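Local structure of SusD superfamily protein (Bacteroides thetaiotaomicron, 3MCX) at residues 277-282 / 289-294; 318-323 / 327-332. The protein is of unknown function but, as a zinc-binding outer-membrane protein of the SusD family, probably helps to capture glycans for uptake into the cell. One frame throughout, in Å; residues are numbered along the deposited sequence.

Contact 1 (277-282 / 289-294); sequences PMVYAN and NNLILS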
ATOM      1  N   PRO A 277     -10.919  -2.310  -6.662  1.00  6.94           N
ATOM      2  CA  PRO A 277     -11.281  -3.412  -7.545  1.00  7.25           C
ATOM      3  C   PRO A 277     -12.230  -2.981  -8.679  1.00  6.86           C
ATOM      4  O   PRO A 277     -12.050  -3.407  -9.827  1.00  6.70           O
ATOM      5  CB  PRO A 277     -11.879  -4.445  -6.592  1.00  6.70           C
ATOM      6  CG  PRO A 277     -11.086  -4.227  -5.337  1.00  7.21           C
ATOM      7  CD  PRO A 277     -11.000  -2.696  -5.240  1.00  7.39           C
HETATM    8  N   MSE A 278     -13.209  -2.122  -8.398  1.00  5.90           N
HETATM    9  CA  MSE A 278     -14.090  -1.617  -9.433  1.00  6.58           C
HETATM   10  C   MSE A 278     -13.366  -0.630 -10.345  1.00  6.67           C
HETATM   11  O   MSE A 278     -13.654  -0.559 -11.539  1.00  6.79           O
HETATM   12  CB  MSE A 278     -15.358  -0.991  -8.840  1.00  7.56           C
HETATM   13  CG  MSE A 278     -16.362  -2.025  -8.405  1.00  7.10           C
HETATM   14 SE   MSE A 278     -16.907  -3.330  -9.729  0.75  7.13          SE
HETATM   15  CE  MSE A 278     -17.436  -2.121 -11.101  1.00  8.97           C
ATOM     16  N   VAL A 279     -12.427   0.121  -9.784  1.00  6.63           N
ATOM     17  CA  VAL A 279     -11.687   1.076 -10.609  1.00  6.51           C
ATOM     18  C   VAL A 279     -10.711   0.359 -11.558  1.00  5.91           C
ATOM     19  O   VAL A 279     -10.402   0.883 -12.626  1.00  6.35           O
ATOM     20  CB  VAL A 279     -11.063   2.191  -9.730  1.00  6.48           C
ATOM     21  CG1 VAL A 279     -10.279   3.251 -10.584  1.00  6.82           C
ATOM     22  CG2 VAL A 279     -12.184   2.850  -8.906  1.00  6.82           C
ATOM     23  N   TYR A 280     -10.321  -0.862 -11.218  1.00  6.54           N
ATOM     24  CA  TYR A 280      -9.556  -1.725 -12.138  1.00  5.65           C
ATOM     25  C   TYR A 280     -10.453  -2.571 -13.046  1.00  5.96           C
ATOM     26  O   TYR A 280      -9.947  -3.273 -13.920  1.00  7.02           O
ATOM     27  CB  TYR A 280      -8.689  -2.723 -11.314  1.00  6.39           C
ATOM     28  CG  TYR A 280      -7.366  -2.194 -10.812  1.00  6.05           C
ATOM     29  CD1 TYR A 280      -6.312  -1.959 -11.695  1.00  7.74           C
ATOM     30  CD2 TYR A 280      -7.148  -1.971  -9.448  1.00  6.38           C
ATOM     31  CE1 TYR A 280      -5.076  -1.482 -11.258  1.00  7.47           C
ATOM     32  CE2 TYR A 280      -5.919  -1.485  -9.002  1.00  8.03           C
ATOM     33  CZ  TYR A 280      -4.902  -1.236  -9.907  1.00  7.58           C
ATOM     34  OH  TYR A 280      -3.712  -0.722  -9.449  1.00  7.71           O
ATOM     35  N   ALA A 281     -11.779  -2.562 -12.847  1.00  5.09           N
ATOM     36  CA  ALA A 281     -12.634  -3.582 -13.430  1.00  5.24           C
ATOM     37  C   ALA A 281     -12.675  -3.525 -14.944  1.00  5.50           C
ATOM     38  O   ALA A 281     -12.520  -2.463 -15.559  1.00  5.60           O
ATOM     39  CB  ALA A 281     -14.068  -3.447 -12.871  1.00  5.86           C
ATOM     40  N   ASN A 282     -12.896  -4.701 -15.495  1.00  5.28           N
ATOM     41  CA  ASN A 282     -13.018  -4.961 -16.929  1.00  5.23           C
ATOM     42  C   ASN A 282     -14.492  -5.202 -17.170  1.00  5.45           C
ATOM     43  O   ASN A 282     -15.000  -6.328 -17.083  1.00  6.36           O
ATOM     44  CB  ASN A 282     -12.120  -6.143 -17.265  1.00  4.45           C
ATOM     45  CG  ASN A 282     -11.941  -6.386 -18.729  1.00  4.77           C
ATOM     46  OD1 ASN A 282     -12.571  -5.750 -19.586  1.00  5.16           O
ATOM     47  ND2 ASN A 282     -11.027  -7.336 -19.045  1.00  6.03           N
ATOM     48  N   ASN A 289     -14.304   2.078 -14.262  1.00  5.61           N
ATOM     49  CA  ASN A 289     -12.877   1.878 -14.436  1.00  5.82           C
ATOM     50  C   ASN A 289     -12.108   3.180 -14.643  1.00  5.40           C
ATOM     51  O   ASN A 289     -12.534   4.047 -15.409  1.00  5.43           O
ATOM     52  CB  ASN A 289     -12.623   0.957 -15.655  1.00  5.82           C
ATOM     53  CG  ASN A 289     -11.163   0.833 -15.998  1.00  7.71           C
ATOM     54  OD1 ASN A 289     -10.585   1.788 -16.550  1.00  5.97           O
ATOM     55  ND2 ASN A 289     -10.552  -0.314 -15.680  1.00  5.77           N
ATOM     56  N   ASN A 290     -10.983   3.298 -13.961  1.00  5.85           N
ATOM     57  CA  ASN A 290      -9.991   4.281 -14.380  1.00  5.74           C
ATOM     58  C   ASN A 290      -8.557   3.891 -14.126  1.00  6.36           C
ATOM     59  O   ASN A 290      -7.722   4.756 -13.934  1.00  6.54           O
ATOM     60  CB  ASN A 290     -10.262   5.697 -13.860  1.00  6.73           C
ATOM     61  CG  ASN A 290      -9.682   6.753 -14.796  1.00  7.42           C
ATOM     62  OD1 ASN A 290      -9.392   6.428 -15.959  1.00  6.35           O
ATOM     63  ND2 ASN A 290      -9.535   8.011 -14.334  1.00  6.65           N
ATOM     64  N   LEU A 291      -8.274   2.585 -14.111  1.00  6.21           N
ATOM     65  CA  LEU A 291      -6.928   2.060 -13.960  1.00  6.89           C
ATOM     66  C   LEU A 291      -6.713   0.986 -15.001  1.00  7.35           C
ATOM     67  O   LEU A 291      -7.495   0.032 -15.096  1.00  7.03           O
ATOM     68  CB  LEU A 291      -6.700   1.498 -12.563  1.00  6.74           C
ATOM     69  CG  LEU A 291      -6.712   2.533 -11.432  1.00  6.74           C
ATOM     70  CD1 LEU A 291      -7.021   1.882 -10.097  1.00  7.46           C
ATOM     71  CD2 LEU A 291      -5.393   3.328 -11.327  1.00  6.88           C
ATOM     72  N   ILE A 292      -5.653   1.149 -15.785  1.00  6.30           N
ATOM     73  CA  ILE A 292      -5.222   0.149 -16.746  1.00  6.51           C
ATOM     74  C   ILE A 292      -3.718   0.054 -16.682  1.00  6.57           C
ATOM     75  O   ILE A 292      -3.054   0.971 -16.184  1.00  6.93           O
ATOM     76  CB  ILE A 292      -5.686   0.431 -18.177  1.00  6.70           C
ATOM     77  CG1 ILE A 292      -5.190   1.798 -18.713  1.00  6.94           C
ATOM     78  CG2 ILE A 292      -7.251   0.329 -18.264  1.00  5.73           C
ATOM     79  CD1 ILE A 292      -5.419   2.054 -20.207  1.00  6.91           C
ATOM     80  N   LEU A 293      -3.176  -1.047 -17.188  1.00  5.69           N
ATOM     81  CA  LEU A 293      -1.737  -1.257 -17.250  1.00  5.74           C
ATOM     82  C   LEU A 293      -1.137  -0.471 -18.403  1.00  5.93           C
ATOM     83  O   LEU A 293      -1.756  -0.365 -19.486  1.00  6.42           O
ATOM     84  CB  LEU A 293      -1.452  -2.748 -17.401  1.00  5.81           C
ATOM     85  CG  LEU A 293      -2.000  -3.634 -16.262  1.00  6.07           C
ATOM     86  CD1 LEU A 293      -1.930  -5.142 -16.597  1.00  7.43           C
ATOM     87  CD2 LEU A 293      -1.251  -3.337 -14.943  1.00  8.25           C
ATOM     88  N   SER A 294       0.065   0.064 -18.186  1.00  6.64           N
ATOM     89  CA  SER A 294       0.787   0.785 -19.216  1.00  6.03           C
ATOM     90  C   SER A 294       1.587  -0.151 -20.121  1.00  6.08           C
ATOM     91  O   SER A 294       1.824  -1.325 -19.804  1.00  6.08           O
ATOM     92  CB  SER A 294       1.742   1.763 -18.567  1.00  6.58           C
ATOM     93  OG  SER A 294       2.791   1.045 -17.950  1.00  6.87           O
TER
HETATM   94  O   HOH W   1      -7.370  -2.855 -14.950  1.00  7.32           O
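With CG of L291 set beside its own backbone N (chi1 -67°), CD1 of this leucine is brought over the ring of Y280 while also meeting V279, whose CG1 is turned anti to the backbone N (chi1 -179°). CD1 of L291 stands almost above the middle of the Y280 ring, 3.7 Å from its centroid, a CH-pi contact over the face. CB of L291 rests on the same ring near one side, 3.6 Å from CD1 of Y280, and CG1 of V279 closes in on CD1 of L291 at 3.6 Å. Leucine suits the place because its chain is long enough to carry one methyl over the flat tyrosine and against the valine.

Beside this apolar patch the backbone is tied by polar bonds. The carbonyl O of V279, on helix 276-279, receives N290 N at 2.8 Å, in the carbonyl plane and on a lone pair, and more weakly L291 N. N289 sends its amide across to the other segment: ND2 donates to A281 O at 2.9 Å, and also to L291 O at 3.1 Å, both acceptors lying somewhat out of the amide plane. Asparagine fits here because its two N-H groups can hold two carbonyls, one from each segment. A water donates to both Y280 O and L291 O, adding a further bridge between the segments.

The amide of N290 turns to other partners, I60 N and R67 O. Helix 44-51 packs on this patch, with Y47 and C51 against L291, while V56 of strand 56-57 touches both L291 and Y280. Strand 292-293 pairs antiparallel with strand 56-57, and L335 of strand 334-335 also meets Y280.

Contact 2 (318-323 / 327-332); sequences IENNTG and AAMHEK. With ZN (zinc ion), chain D.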
ATOM      1  N   ILE A 318     -15.020  -5.883 -23.665  1.00  3.48           N
ATOM      2  CA  ILE A 318     -15.663  -5.206 -24.790  1.00  3.46           C
ATOM      3  C   ILE A 318     -14.699  -5.196 -25.998  1.00  3.43           C
ATOM      4  O   ILE A 318     -13.676  -4.514 -25.964  1.00  3.42           O
ATOM      5  CB  ILE A 318     -16.018  -3.740 -24.467  1.00  3.28           C
ATOM      6  CG1 ILE A 318     -16.932  -3.664 -23.226  1.00  5.82           C
ATOM      7  CG2 ILE A 318     -16.611  -3.040 -25.662  1.00  4.76           C
ATOM      8  CD1 ILE A 318     -16.989  -2.234 -22.591  1.00  6.91           C
ATOM      9  N   GLU A 319     -14.976  -5.969 -27.017  1.00  4.69           N
ATOM     10  CA  GLU A 319     -14.107  -5.921 -28.198  1.00  4.25           C
ATOM     11  C   GLU A 319     -14.279  -4.573 -28.887  1.00  4.39           C
ATOM     12  O   GLU A 319     -15.375  -4.057 -28.992  1.00  5.74           O
ATOM     13  CB  GLU A 319     -14.325  -7.097 -29.163  1.00  5.70           C
ATOM     14  CG  GLU A 319     -13.672  -8.421 -28.679  1.00  5.61           C
ATOM     15  CD  GLU A 319     -12.150  -8.424 -28.696  1.00  5.26           C
ATOM     16  OE1 GLU A 319     -11.544  -7.601 -29.441  1.00  5.20           O
ATOM     17  OE2 GLU A 319     -11.588  -9.226 -27.915  1.00  6.22           O
ATOM     18  N   ASN A 320     -13.177  -4.041 -29.395  1.00  3.53           N
ATOM     19  CA  ASN A 320     -13.178  -2.801 -30.187  1.00  3.53           C
ATOM     20  C   ASN A 320     -13.633  -1.656 -29.264  1.00  3.66           C
ATOM     21  O   ASN A 320     -14.411  -0.809 -29.665  1.00  4.70           O
ATOM     22  CB  ASN A 320     -14.024  -2.932 -31.455  1.00  4.39           C
ATOM     23  CG  ASN A 320     -13.568  -4.075 -32.325  1.00  2.37           C
ATOM     24  OD1 ASN A 320     -12.339  -4.327 -32.367  1.00  2.19           O
ATOM     25  ND2 ASN A 320     -14.480  -4.755 -32.987  1.00  2.52           N
ATOM     26  N   ASN A 321     -13.089  -1.665 -28.060  1.00  3.77           N
ATOM     27  CA  ASN A 321     -13.505  -0.737 -27.006  1.00  4.20           C
ATOM     28  C   ASN A 321     -12.974   0.666 -27.278  1.00  5.05           C
ATOM     29  O   ASN A 321     -11.766   0.901 -27.173  1.00  6.00           O
ATOM     30  CB  ASN A 321     -12.990  -1.280 -25.676  1.00  3.67           C
ATOM     31  CG  ASN A 321     -13.510  -0.522 -24.425  1.00  5.86           C
ATOM     32  OD1 ASN A 321     -14.086   0.568 -24.551  1.00  6.96           O
ATOM     33  ND2 ASN A 321     -13.298  -1.101 -23.250  1.00  4.81           N
ATOM     34  N   THR A 322     -13.877   1.611 -27.563  1.00  5.70           N
ATOM     35  CA  THR A 322     -13.445   2.982 -27.874  1.00  6.23           C
ATOM     36  C   THR A 322     -13.196   3.813 -26.620  1.00  6.28           C
ATOM     37  O   THR A 322     -12.736   4.958 -26.745  1.00  8.03           O
ATOM     38  CB  THR A 322     -14.439   3.713 -28.755  1.00  6.78           C
ATOM     39  OG1 THR A 322     -15.680   3.784 -28.061  1.00  8.82           O
ATOM     40  CG2 THR A 322     -14.602   2.977 -30.084  1.00  6.37           C
ATOM     41  N   GLY A 323     -13.411   3.226 -25.428  1.00  5.38           N
ATOM     42  CA  GLY A 323     -13.110   3.838 -24.129  1.00  6.05           C
ATOM     43  C   GLY A 323     -11.654   3.701 -23.702  1.00  5.59           C
ATOM     44  O   GLY A 323     -11.231   4.232 -22.668  1.00  8.14           O
ATOM     45  N   ALA A 327      -4.131   3.052 -29.020  1.00  8.70           N
ATOM     46  CA  ALA A 327      -3.005   2.107 -29.027  1.00  8.24           C
ATOM     47  C   ALA A 327      -3.163   0.932 -28.050  1.00  8.03           C
ATOM     48  O   ALA A 327      -2.516  -0.121 -28.214  1.00  9.41           O
ATOM     49  CB  ALA A 327      -1.664   2.852 -28.751  1.00  8.20           C
ATOM     50  N   ALA A 328      -4.054   1.066 -27.068  1.00  6.23           N
ATOM     51  CA  ALA A 328      -4.310   0.013 -26.078  1.00  5.88           C
ATOM     52  C   ALA A 328      -5.510  -0.879 -26.430  1.00  5.56           C
ATOM     53  O   ALA A 328      -5.752  -1.823 -25.693  1.00  5.02           O
ATOM     54  CB  ALA A 328      -4.568   0.639 -24.693  1.00  5.80           C
HETATM   55  N   MSE A 329      -6.227  -0.554 -27.500  1.00  4.99           N
HETATM   56  CA  MSE A 329      -7.554  -1.163 -27.791  1.00  4.68           C
HETATM   57  C   MSE A 329      -7.603  -2.672 -27.548  1.00  6.17           C
HETATM   58  O   MSE A 329      -8.543  -3.177 -26.814  1.00  5.40           O
HETATM   59  CB  MSE A 329      -7.992  -0.850 -29.208  1.00  5.29           C
HETATM   60  CG  MSE A 329      -9.374  -1.410 -29.559  1.00  7.12           C
HETATM   61 SE   MSE A 329     -10.021  -0.940 -31.290  0.75  5.98          SE
HETATM   62  CE  MSE A 329     -10.841   0.714 -30.820  1.00 12.01           C
ATOM     63  N   HIS A 330      -6.646  -3.408 -28.125  1.00  4.67           N
ATOM     64  CA  HIS A 330      -6.621  -4.887 -28.030  1.00  4.48           C
ATOM     65  C   HIS A 330      -5.438  -5.380 -27.122  1.00  5.79           C
ATOM     66  O   HIS A 330      -5.134  -6.595 -27.114  1.00  7.57           O
ATOM     67  CB  HIS A 330      -6.675  -5.558 -29.402  1.00  4.64           C
ATOM     68  CG  HIS A 330      -7.918  -5.214 -30.157  1.00  3.49           C
ATOM     69  ND1 HIS A 330      -9.127  -5.888 -30.004  1.00  3.35           N
ATOM     70  CD2 HIS A 330      -8.135  -4.243 -31.074  1.00  5.74           C
ATOM     71  CE1 HIS A 330     -10.027  -5.311 -30.784  1.00  6.75           C
ATOM     72  NE2 HIS A 330      -9.447  -4.332 -31.456  1.00  5.92           N
ATOM     73  N   GLU A 331      -4.832  -4.492 -26.362  1.00  5.49           N
ATOM     74  CA  GLU A 331      -3.777  -4.912 -25.489  1.00  5.99           C
ATOM     75  C   GLU A 331      -4.284  -5.446 -24.147  1.00  5.28           C
ATOM     76  O   GLU A 331      -5.396  -5.143 -23.724  1.00  5.24           O
ATOM     77  CB  GLU A 331      -2.806  -3.736 -25.291  1.00  6.63           C
ATOM     78  CG  GLU A 331      -2.176  -3.237 -26.572  1.00  8.24           C
ATOM     79  CD  GLU A 331      -1.343  -4.284 -27.229  1.00 17.49           C
ATOM     80  OE1 GLU A 331      -0.524  -4.908 -26.509  1.00 19.20           O
ATOM     81  OE2 GLU A 331      -1.590  -4.491 -28.431  1.00 22.66           O
ATOM     82  N   LYS A 332      -3.486  -6.254 -23.477  1.00  5.50           N
ATOM     83  CA  LYS A 332      -3.884  -6.870 -22.226  1.00  5.91           C
ATOM     84  C   LYS A 332      -3.676  -5.922 -21.044  1.00  6.37           C
ATOM     85  O   LYS A 332      -2.863  -6.171 -20.147  1.00  6.56           O
ATOM     86  CB  LYS A 332      -3.163  -8.202 -22.057  1.00  6.38           C
ATOM     87  CG  LYS A 332      -3.530  -9.195 -23.096  1.00  7.60           C
ATOM     88  CD  LYS A 332      -2.850 -10.550 -22.862  1.00 10.77           C
ATOM     89  CE  LYS A 332      -3.213 -11.554 -23.957  1.00 14.70           C
ATOM     90  NZ  LYS A 332      -2.748 -12.919 -23.513  1.00 20.34           N
TER
HETATM   91 ZN    ZN D   3      -9.518  -7.653 -29.234  0.80 10.08          ZN
HETATM   92  O   HOH W   2     -11.066  -3.622 -27.452  1.00  6.37           O
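A zinc site at the protein surface joins these two loop segments: E319 and H330 each give one ligand, and E315 completes the protein ligands. OE1 of E319 and ND1 of H330 both lie 2.0 Å from the zinc ion. The two atoms are close to each other because they share the metal, not through a hydrogen bond. The carboxylate and imidazole planes are only 15° apart, and OE1 comes in at the edge of the ring, near its plane. The glutamate chain is bent at chi2 (-69°), which folds the carboxylate back toward the metal, whereas OE2 stays 2.9 Å from the zinc ion. Histidine offers a ring nitrogen and glutamate a charged oxygen on a flexible arm, a fitting pair for zinc.

At another part of the ring edge, OD1 of N320 lies 3.0 Å from both CE1 and NE2 of H330, with its amide plane steeply turned to the ring. M329, modelled as selenomethionine, reaches across with its long chain: SE lies 3.8 Å from CA of N320, and CE comes equally near to N321 O, so the flexible selenoether chain lies along the backbone of the facing loop.

A water accepts from N321 N and can donate to I318 O and M329 O, though these acceptors compete for its protons. N321 OD1 takes the backbone N of G323 at 2.9 Å, which makes an Asx turn, while a type I beta turn from A328 to E331 presents H330. Two glutamates and a histidine, all from the connection between strands 313-314 and 334-335, thus form a three-residue Glu/Glu/His site of ordinary zinc ligands, carboxylate oxygen and imidazole nitrogen.

In the fold
Contact 1 is largely buried and contact 2 lies at the surface, their centres about 13 Å apart, on the same side of the chain's centre. Contact 1 joins the segment on helix 276-279 to the one carrying strand 292-293, whereas contact 2 holds together a loop between strands 313-314 and 334-335. Inside, hydrocarbon packing and backbone-directed amides dominate; outside, charged and imidazole ligands meet a metal. The two meet where CD1 of L293 packs at 3.8 Å from O of K332. N282, on contact 1's first segment, also bonds through its side chain to the backbone of E315, the third zinc ligand, and of V317.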